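Local coordinates for ribosome maturation protein SDO1 homolog (Methanothermobacter thermautotrophicus, PDB 2WBM) that probably binds RNA and takes part in ribosome maturation, as a flexible archaeal member of the SBDS family, at residues V58-E61 with D62-V66; L122-I125 with N126-R130; L139-P143 with K144-K148. All blocks are in the same frame, centred on the assembly; numbering follows the deposited sequence.

Interaction 1 of 3, residues V58-E61 with D62-V66; sequences VSVE and DVLAV
Ser59 and Asp62 face each other across the first turn of the short helix 60-63, where Ser59 O accepts from both Asp62 N (3.0 Å) and Val63 N, the latter lying in the carbonyl plane and Asp62 N well above it. One residue on, Leu64 N closes on Val60 O at 3.2 Å, nearly in line with the C=O bond, although Leu64 already leaves helical backbone angles. Ser59 is the N-cap: with chi1 at 87° its OG sits between backbone N and carbonyl carbon and accepts from Asp62 N (3.3 Å, N-H...O angle 147°). The Asp62 carboxylate lies alongside the cap hydroxyl, OD2 3.2 Å from Ser59 OG, at best a weak bond. A water accepts from Ser59 N at 2.8 Å and donates to Asp62 OD2, so the return half of a capping box runs through water. In this N-terminal SBDS domain the apolar face of the turn packs between helices 45-52 and 93-103. Val58 CG1 meets Val63 CG2 at 3.6 Å, the side chains crossing at about a right angle, and Val63 continues onto Ala48 and Val43. Val60 CG2 reaches Leu64 CD1 more loosely, at 4.3 Å, and both side chains touch Thr97.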
# COMPACT_ATOMS: atom_id res chain seq x y z
N VAL A 58 14.70 1.56 -3.55
CA VAL A 58 15.10 0.82 -2.35
C VAL A 58 16.48 0.20 -2.55
O VAL A 58 16.71 -0.51 -3.53
CB VAL A 58 14.07 -0.30 -2.02
CG1 VAL A 58 14.52 -1.13 -0.81
CG2 VAL A 58 12.69 0.29 -1.77
N SER A 59 17.39 0.45 -1.62
CA SER A 59 18.73 -0.12 -1.72
C SER A 59 18.78 -1.53 -1.15
O SER A 59 18.08 -1.86 -0.19
CB SER A 59 19.74 0.76 -0.99
OG SER A 59 19.80 0.41 0.37
N VAL A 60 19.62 -2.37 -1.76
CA VAL A 60 19.78 -3.74 -1.32
C VAL A 60 20.20 -3.82 0.17
O VAL A 60 19.76 -4.73 0.89
CB VAL A 60 20.70 -4.56 -2.26
CG1 VAL A 60 22.17 -4.18 -2.12
CG2 VAL A 60 20.51 -6.04 -2.02
N GLU A 61 21.02 -2.86 0.61
CA GLU A 61 21.46 -2.81 2.00
C GLU A 61 20.28 -2.66 2.96
O GLU A 61 20.30 -3.21 4.06
CB GLU A 61 22.48 -1.68 2.23
CG GLU A 61 23.80 -1.93 1.51
CD GLU A 61 23.87 -1.32 0.11
OE1 GLU A 61 22.82 -1.09 -0.52
OE2 GLU A 61 25.01 -1.06 -0.35
N ASP A 62 19.24 -1.96 2.54
CA ASP A 62 18.06 -1.81 3.40
C ASP A 62 17.15 -3.05 3.37
O ASP A 62 16.38 -3.27 4.30
CB ASP A 62 17.32 -0.53 3.06
CG ASP A 62 18.14 0.72 3.41
OD1 ASP A 62 18.93 0.69 4.38
OD2 ASP A 62 18.00 1.72 2.70
N VAL A 63 17.24 -3.84 2.31
CA VAL A 63 16.43 -5.05 2.17
C VAL A 63 16.94 -6.18 3.09
O VAL A 63 16.14 -6.89 3.71
CB VAL A 63 16.40 -5.54 0.70
CG1 VAL A 63 15.61 -6.84 0.58
CG2 VAL A 63 15.78 -4.49 -0.21
N LEU A 64 18.26 -6.32 3.19
CA LEU A 64 18.87 -7.46 3.91
C LEU A 64 18.79 -7.33 5.42
O LEU A 64 19.16 -6.31 5.97
CB LEU A 64 20.34 -7.62 3.52
CG LEU A 64 20.54 -8.23 2.13
CD1 LEU A 64 21.92 -7.89 1.61
CD2 LEU A 64 20.32 -9.76 2.14
N ALA A 65 18.34 -8.39 6.09
CA ALA A 65 18.38 -8.46 7.56
C ALA A 65 19.84 -8.59 8.09
O ALA A 65 20.19 -8.02 9.12
CB ALA A 65 17.55 -9.64 8.03
N VAL A 66 20.62 -9.39 7.36
CA VAL A 66 22.08 -9.54 7.58
C VAL A 66 22.71 -9.68 6.20
O VAL A 66 22.09 -10.22 5.28
CB VAL A 66 22.44 -10.80 8.46
CG1 VAL A 66 22.01 -10.60 9.90
CG2 VAL A 66 21.83 -12.08 7.87
O HOH W 1 16.54 1.78 0.67

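Interaction 2 of 3, residues L122-I125 with N126-R130; sequences LKII and NKIAR
Ile124 and Ile128 pack one turn apart on the long alpha-helix 110-131, their side chains side by side and pointing the same way, with Ile124 CG2 3.8 Å from Ile128 CD1. The branches meet because Ile124 CG2 is anti to its own N while Ile128 carries CG1 beside the backbone N (chi1 -63°), sending CD1 back along the helix. That path also lays Ile128 CG1 against Ile124 O at 3.3 Å. On another side of the helix Leu122 crosses Asn126 at a slant, CD1 lying 3.8 Å from ND2, an apolar branch against an amide nitrogen. Regular i to i+4 bonds set the spacing: Ile128 N reaches Ile124 O at 3.0 Å and 171°, and Ala129 N reaches Ile125 O at 2.9 Å. Further out, Gln166 and Val157 meet Ile124, Val170 and Ile180 meet Ile128, and helix 143-152 packs on Ile125 through Pro143, Glu147 and Met150, so the buried isoleucines tie this helix to the rest of domain II. The lysines turn their charged ends elsewhere, Lys123 to Asp119 and Lys127 to Glu131, both in salt bridges. Arg130 folds back over the backbone, Asn126 O lying 4.0 Å above the centre of its guanidinium, while a water that donates to Lys123 O at 2.8 Å accepts weakly from Arg130 NH1.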
# COMPACT_ATOMS: atom_id res chain seq x y z
N LEU A 122 -6.92 -6.48 4.42
CA LEU A 122 -7.54 -5.30 5.03
C LEU A 122 -7.08 -4.01 4.34
O LEU A 122 -7.89 -3.12 4.08
CB LEU A 122 -7.29 -5.24 6.54
CG LEU A 122 -7.90 -4.01 7.26
CD1 LEU A 122 -9.44 -3.97 7.17
CD2 LEU A 122 -7.44 -3.91 8.72
N LYS A 123 -5.79 -3.92 4.03
CA LYS A 123 -5.25 -2.71 3.39
C LYS A 123 -5.83 -2.52 1.98
O LYS A 123 -6.14 -1.39 1.58
CB LYS A 123 -3.72 -2.75 3.35
CG LYS A 123 -3.11 -2.57 4.72
CD LYS A 123 -1.61 -2.77 4.71
CE LYS A 123 -1.03 -2.41 6.07
NZ LYS A 123 0.33 -3.01 6.26
N ILE A 124 -6.01 -3.63 1.27
CA ILE A 124 -6.62 -3.59 -0.07
C ILE A 124 -8.07 -3.12 0.01
O ILE A 124 -8.50 -2.26 -0.77
CB ILE A 124 -6.54 -4.97 -0.79
CG1 ILE A 124 -5.10 -5.29 -1.22
CG2 ILE A 124 -7.45 -5.01 -2.03
CD1 ILE A 124 -4.85 -6.83 -1.43
N ILE A 125 -8.84 -3.69 0.95
CA ILE A 125 -10.23 -3.28 1.12
C ILE A 125 -10.28 -1.77 1.39
O ILE A 125 -11.08 -1.04 0.78
CB ILE A 125 -10.91 -4.05 2.28
CG1 ILE A 125 -11.13 -5.52 1.89
CG2 ILE A 125 -12.24 -3.36 2.71
CD1 ILE A 125 -11.49 -6.45 3.06
N ASN A 126 -9.43 -1.30 2.30
CA ASN A 126 -9.45 0.11 2.66
C ASN A 126 -9.04 1.04 1.53
O ASN A 126 -9.66 2.08 1.34
CB ASN A 126 -8.63 0.37 3.92
CG ASN A 126 -9.33 -0.13 5.17
OD1 ASN A 126 -10.56 -0.26 5.20
ND2 ASN A 126 -8.56 -0.42 6.21
N LYS A 127 -8.02 0.64 0.78
CA LYS A 127 -7.52 1.47 -0.32
C LYS A 127 -8.57 1.56 -1.42
O LYS A 127 -8.82 2.64 -1.95
CB LYS A 127 -6.19 0.92 -0.87
CG LYS A 127 -5.65 1.70 -2.08
CD LYS A 127 -5.26 3.12 -1.72
CE LYS A 127 -4.41 3.76 -2.80
NZ LYS A 127 -4.22 5.21 -2.51
N ILE A 128 -9.21 0.44 -1.75
CA ILE A 128 -10.32 0.46 -2.71
C ILE A 128 -11.48 1.33 -2.21
O ILE A 128 -11.99 2.17 -2.96
CB ILE A 128 -10.81 -0.96 -3.11
CG1 ILE A 128 -9.67 -1.72 -3.81
CG2 ILE A 128 -12.07 -0.87 -4.00
CD1 ILE A 128 -10.00 -3.20 -4.15
N ALA A 129 -11.87 1.17 -0.94
CA ALA A 129 -12.97 1.94 -0.37
C ALA A 129 -12.67 3.44 -0.37
O ALA A 129 -13.57 4.25 -0.54
CB ALA A 129 -13.28 1.48 1.04
N ARG A 130 -11.39 3.78 -0.16
CA ARG A 130 -10.93 5.17 -0.15
C ARG A 130 -10.99 5.80 -1.54
O ARG A 130 -11.42 6.95 -1.70
CB ARG A 130 -9.51 5.18 0.41
CG ARG A 130 -8.71 6.46 0.32
CD ARG A 130 -7.29 6.14 0.84
NE ARG A 130 -7.34 5.46 2.14
CZ ARG A 130 -6.62 4.38 2.48
NH1 ARG A 130 -5.77 3.82 1.62
NH2 ARG A 130 -6.75 3.85 3.69
O HOH W 2 -4.98 0.81 2.84

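Interaction 3 of 3, residues L139-P143 with K144-K148; sequences LPHPP and KRIEK
Pro142 and Arg145 meet where an extended run, His141 to Pro142, turns into helix 143-152: Pro142 O accepts from Arg145 N at 2.9 Å, with the donor well above the carbonyl plane, and more weakly from Ile146 N. The first strong i to i+4 bond follows, Glu147 N to Pro143 O at 2.9 Å and 166°. Side chains on the two flanks of the turn then fold back on the loop. Ile146 CD1 comes to 3.6 Å from His141 CB, the side chains crossing at about a right angle; chi1 and chi2 both near -60° bring CD1 against the histidine CB. Arg145 approaches the same imidazole obliquely, its CG 4.1 Å from His141 ND1, and its CB lies equally far from Pro142 CD; the rest of the arginine leads away from the ring. His141 is buried, and its NE2 hydrogen-bonds to Pro179 O, which fixes the turn of the imidazole between helix and neighbouring loop. A turn on, Glu147 OE2 pairs in a salt bridge with Arg121 of helix 110-131. Pro142 and Pro143 put a proline at the N-cap and another at N1, a helix start in SBDS domain II where the missing N-H costs no helical bond.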
# COMPACT_ATOMS: atom_id res chain seq x y z
N LEU A 139 -21.40 8.05 -5.46
CA LEU A 139 -21.21 7.85 -4.02
C LEU A 139 -20.12 6.82 -3.67
O LEU A 139 -19.77 5.98 -4.50
CB LEU A 139 -22.53 7.44 -3.37
CG LEU A 139 -23.70 8.42 -3.47
CD1 LEU A 139 -24.98 7.80 -2.91
CD2 LEU A 139 -23.38 9.76 -2.79
N PRO A 140 -19.58 6.90 -2.43
CA PRO A 140 -18.58 5.94 -1.95
C PRO A 140 -19.16 4.55 -1.73
O PRO A 140 -20.36 4.41 -1.48
CB PRO A 140 -18.16 6.52 -0.59
CG PRO A 140 -18.58 7.94 -0.62
CD PRO A 140 -19.84 7.94 -1.42
N HIS A 141 -18.32 3.53 -1.82
CA HIS A 141 -18.67 2.19 -1.36
C HIS A 141 -18.08 2.01 0.04
O HIS A 141 -16.88 2.22 0.23
CB HIS A 141 -18.08 1.11 -2.28
CG HIS A 141 -18.74 1.02 -3.62
ND1 HIS A 141 -20.03 0.57 -3.79
CD2 HIS A 141 -18.26 1.27 -4.86
CE1 HIS A 141 -20.33 0.58 -5.08
NE2 HIS A 141 -19.27 1.00 -5.75
N PRO A 142 -18.90 1.64 1.03
CA PRO A 142 -18.33 1.31 2.34
C PRO A 142 -17.36 0.12 2.23
O PRO A 142 -17.52 -0.72 1.33
CB PRO A 142 -19.56 0.92 3.17
CG PRO A 142 -20.72 1.52 2.46
CD PRO A 142 -20.36 1.46 1.01
N PRO A 143 -16.34 0.07 3.11
CA PRO A 143 -15.43 -1.09 3.17
C PRO A 143 -16.15 -2.45 3.15
O PRO A 143 -15.73 -3.35 2.42
CB PRO A 143 -14.70 -0.88 4.50
CG PRO A 143 -14.61 0.61 4.61
CD PRO A 143 -15.92 1.14 4.04
N LYS A 144 -17.23 -2.59 3.93
CA LYS A 144 -18.00 -3.84 3.97
C LYS A 144 -18.51 -4.28 2.59
O LYS A 144 -18.59 -5.47 2.31
CB LYS A 144 -19.18 -3.72 4.94
CG LYS A 144 -18.78 -3.71 6.40
CD LYS A 144 -19.97 -3.34 7.29
CE LYS A 144 -19.53 -2.99 8.70
NZ LYS A 144 -18.87 -4.13 9.40
N ARG A 145 -18.85 -3.32 1.73
CA ARG A 145 -19.37 -3.63 0.40
C ARG A 145 -18.27 -4.15 -0.52
O ARG A 145 -18.49 -5.10 -1.30
CB ARG A 145 -20.04 -2.40 -0.24
CG ARG A 145 -20.84 -2.71 -1.49
CD ARG A 145 -22.08 -3.52 -1.14
NE ARG A 145 -22.67 -4.24 -2.27
CZ ARG A 145 -22.21 -5.38 -2.78
NH1 ARG A 145 -21.11 -5.94 -2.30
NH2 ARG A 145 -22.85 -5.95 -3.79
N ILE A 146 -17.09 -3.54 -0.41
CA ILE A 146 -15.91 -3.96 -1.15
C ILE A 146 -15.54 -5.39 -0.73
O ILE A 146 -15.25 -6.24 -1.57
CB ILE A 146 -14.70 -3.02 -0.90
CG1 ILE A 146 -15.00 -1.57 -1.36
CG2 ILE A 146 -13.43 -3.55 -1.57
CD1 ILE A 146 -15.57 -1.45 -2.75
N GLU A 147 -15.54 -5.63 0.58
CA GLU A 147 -15.23 -6.95 1.12
C GLU A 147 -16.19 -8.01 0.56
O GLU A 147 -15.76 -9.10 0.17
CB GLU A 147 -15.30 -6.92 2.65
CG GLU A 147 -14.92 -8.24 3.31
CD GLU A 147 -14.97 -8.16 4.82
OE1 GLU A 147 -15.92 -7.54 5.36
OE2 GLU A 147 -14.07 -8.71 5.48
N LYS A 148 -17.48 -7.69 0.53
CA LYS A 148 -18.49 -8.61 0.02
C LYS A 148 -18.27 -8.92 -1.45
O LYS A 148 -18.42 -10.07 -1.87
CB LYS A 148 -19.90 -8.06 0.27
CG LYS A 148 -20.46 -8.36 1.67
CD LYS A 148 -19.34 -8.55 2.70
CE LYS A 148 -19.65 -7.91 4.04
NZ LYS A 148 -18.37 -7.47 4.69

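How the interactions relate
The three contacts follow one another along the chain, interaction 1 in the N-terminal SBDS domain and interactions 2 and 3 in domain II. Interaction 1 stands apart: its centre is about 28 Å from that of interaction 2 and about 37 Å from that of interaction 3, without touching either. Interactions 2 and 3 have centres about 9 Å apart and share an interface, where helix 110-131 packs against helix 143-152 and the loop before it. There Ala129 CB lies 3.8 Å from His141 O of the loop, and Ile128 CG2 meets Ile146 CD1 at 3.8 Å. The helical turn of the N-terminal domain and this helical pair thus belong to separate modules, consistent with the conformational flexibility reported for the protein.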